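Glycerol trinitrate reductase (PDB 5EPD) probably reduces nitrate esters such as glycerol trinitrate as an FMN-dependent oxidoreductase of the Old Yellow Enzyme family, here in its flavin-free form. Local coordinates at residues V118-H123 with G192-G197. Residues are numbered along the deposited sequence; the frame is centred on the assembly and turned at random.
Sequences VLQLWH and GVEVHG
Strands 117-122 and 193-196 are the third and fourth staves of the eight-stranded TIM barrel of this Old Yellow Enzyme relative, and they run side by side in parallel. Their backbone bonds alternate in direction: Leu119 N to Gly192 O, Glu194 N to Leu119 O (2.8 Å), Leu121 N to Glu194 O, then His196 N to Leu121 O (2.9 Å). Just past the last of these, a water takes over, accepting from His123 N and donating to His196 O at 2.8 Å.

Inside the barrel, Gln120 links the two strands through its amide. With CG anti to the backbone N (chi1 -169°) and an extended chain, it carries this group across to the neighbouring strand, where it lies nearly flat on the His196 imidazole, planes 15° apart. NE2 sits over the ring centre, 3.5 Å above its plane. The same NE2 gives a weak, bent hydrogen bond to Glu194 OE1 (2.9 Å), while the other carboxylate oxygen, OE2, is bonded to Tyr281, the strongest polar partner of Glu194, and also to His283. Trp122 points the same way beside His196; their rings are near parallel but slid apart, and Tyr201 meets both edge-to-face.

On the outer face, Leu121 CD1 packs on Val193 CB at 3.9 Å, under helix 171-187, with Leu119 on the same side.

The amide, carboxylate and imidazole of Gln120, Glu194 and His196 thus lie inside the barrel, while Leu119, Leu121 and Val193 face helix 171-187. The stack on His196, with the weak bond to Glu194, should limit rotation of the Gln120 amide, and the partners of Glu194 would be expected to stabilise a carboxylate buried there.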
loop_
_atom_site.group_PDB
_atom_site.type_symbol
_atom_site.label_atom_id
_atom_site.label_comp_id
_atom_site.label_asym_id
_atom_site.label_seq_id
_atom_site.Cartn_x
_atom_site.Cartn_y
_atom_site.Cartn_z
ATOM N N VAL A 118 10.007 1.071 0.850
ATOM C CA VAL A 118 9.252 1.893 -0.046
ATOM C C VAL A 118 8.031 2.410 0.740
ATOM O O VAL A 118 7.442 1.671 1.546
ATOM C CB VAL A 118 8.885 1.013 -1.249
ATOM C CG1 VAL A 118 7.634 1.494 -1.957
ATOM C CG2 VAL A 118 10.069 0.974 -2.199
ATOM N N LEU A 119 7.671 3.677 0.534
ATOM C CA LEU A 119 6.467 4.263 1.164
ATOM C C LEU A 119 5.211 4.127 0.273
ATOM O O LEU A 119 5.198 4.513 -0.904
ATOM C CB LEU A 119 6.730 5.725 1.558
ATOM C CG LEU A 119 5.615 6.513 2.254
ATOM C CD1 LEU A 119 6.142 7.641 3.127
ATOM C CD2 LEU A 119 4.674 7.122 1.237
ATOM N N GLN A 120 4.140 3.583 0.843
ATOM C CA GLN A 120 2.871 3.489 0.104
ATOM C C GLN A 120 2.018 4.741 0.278
ATOM O O GLN A 120 1.475 4.992 1.352
ATOM C CB GLN A 120 2.048 2.246 0.491
ATOM C CG GLN A 120 0.870 1.993 -0.449
ATOM C CD GLN A 120 -0.081 0.924 0.029
ATOM O OE1 GLN A 120 -0.544 0.970 1.155
ATOM N NE2 GLN A 120 -0.410 -0.007 -0.823
ATOM N N LEU A 121 1.907 5.501 -0.807
ATOM C CA LEU A 121 1.126 6.741 -0.860
ATOM C C LEU A 121 -0.394 6.547 -0.927
ATOM O O LEU A 121 -0.921 5.895 -1.858
ATOM C CB LEU A 121 1.518 7.550 -2.093
ATOM C CG LEU A 121 2.986 7.936 -2.158
ATOM C CD1 LEU A 121 3.285 8.438 -3.565
ATOM C CD2 LEU A 121 3.321 8.969 -1.090
ATOM N N TRP A 122 -1.087 7.207 0.002
ATOM C CA TRP A 122 -2.489 6.970 0.248
ATOM C C TRP A 122 -3.383 8.196 0.048
ATOM O O TRP A 122 -3.042 9.310 0.464
ATOM C CB TRP A 122 -2.601 6.561 1.707
ATOM C CG TRP A 122 -3.660 5.603 2.060
ATOM C CD1 TRP A 122 -4.497 4.891 1.214
ATOM C CD2 TRP A 122 -3.973 5.184 3.388
ATOM N NE1 TRP A 122 -5.308 4.052 1.959
ATOM C CE2 TRP A 122 -4.996 4.207 3.291
ATOM C CE3 TRP A 122 -3.453 5.502 4.643
ATOM C CZ2 TRP A 122 -5.523 3.574 4.418
ATOM C CZ3 TRP A 122 -3.972 4.879 5.756
ATOM C CH2 TRP A 122 -4.996 3.923 5.642
ATOM N N HIS A 123 -4.542 7.967 -0.566
ATOM C CA HIS A 123 -5.715 8.840 -0.428
ATOM C C HIS A 123 -6.929 7.914 -0.318
ATOM O O HIS A 123 -7.325 7.256 -1.305
ATOM C CB HIS A 123 -5.873 9.781 -1.637
ATOM C CG HIS A 123 -6.728 10.980 -1.370
ATOM N ND1 HIS A 123 -7.928 10.912 -0.692
ATOM C CD2 HIS A 123 -6.565 12.283 -1.704
ATOM C CE1 HIS A 123 -8.463 12.117 -0.609
ATOM N NE2 HIS A 123 -7.661 12.966 -1.226
ATOM N N GLY A 192 11.863 4.324 -2.679
ATOM C CA GLY A 192 10.858 4.562 -3.709
ATOM C C GLY A 192 9.479 4.640 -3.055
ATOM O O GLY A 192 9.371 4.646 -1.823
ATOM N N VAL A 193 8.437 4.679 -3.883
ATOM C CA VAL A 193 7.053 4.693 -3.406
ATOM C C VAL A 193 6.166 3.684 -4.116
ATOM O O VAL A 193 6.485 3.194 -5.216
ATOM C CB VAL A 193 6.387 6.064 -3.599
ATOM C CG1 VAL A 193 7.164 7.137 -2.841
ATOM C CG2 VAL A 193 6.271 6.394 -5.088
ATOM N N GLU A 194 5.034 3.407 -3.477
ATOM C CA GLU A 194 4.006 2.554 -4.046
ATOM C C GLU A 194 2.663 3.300 -3.985
ATOM O O GLU A 194 2.116 3.531 -2.932
ATOM C CB GLU A 194 3.909 1.235 -3.284
ATOM C CG GLU A 194 2.870 0.332 -3.900
ATOM C CD GLU A 194 2.724 -0.980 -3.199
ATOM O OE1 GLU A 194 1.688 -1.154 -2.511
ATOM O OE2 GLU A 194 3.630 -1.829 -3.356
ATOM N N VAL A 195 2.138 3.672 -5.137
ATOM C CA VAL A 195 0.841 4.344 -5.240
ATOM C C VAL A 195 -0.255 3.358 -4.796
ATOM O O VAL A 195 -0.351 2.240 -5.336
ATOM C CB VAL A 195 0.627 4.850 -6.707
ATOM C CG1 VAL A 195 -0.778 5.420 -6.926
ATOM C CG2 VAL A 195 1.680 5.903 -7.052
ATOM N N HIS A 196 -1.069 3.735 -3.807
ATOM C CA HIS A 196 -2.162 2.831 -3.404
ATOM C C HIS A 196 -3.366 2.933 -4.397
ATOM O O HIS A 196 -4.258 3.815 -4.273
ATOM C CB HIS A 196 -2.593 3.069 -1.937
ATOM C CG HIS A 196 -3.306 1.899 -1.301
ATOM N ND1 HIS A 196 -3.837 0.845 -2.025
ATOM C CD2 HIS A 196 -3.592 1.639 -0.001
ATOM C CE1 HIS A 196 -4.394 -0.023 -1.199
ATOM N NE2 HIS A 196 -4.259 0.436 0.038
ATOM N N GLY A 197 -3.377 2.018 -5.377
ATOM C CA GLY A 197 -4.426 1.977 -6.405
ATOM C C GLY A 197 -5.472 0.888 -6.165
ATOM O O GLY A 197 -6.259 0.571 -7.080
HETATM O O HOH W 1 -5.096 6.071 -2.924
#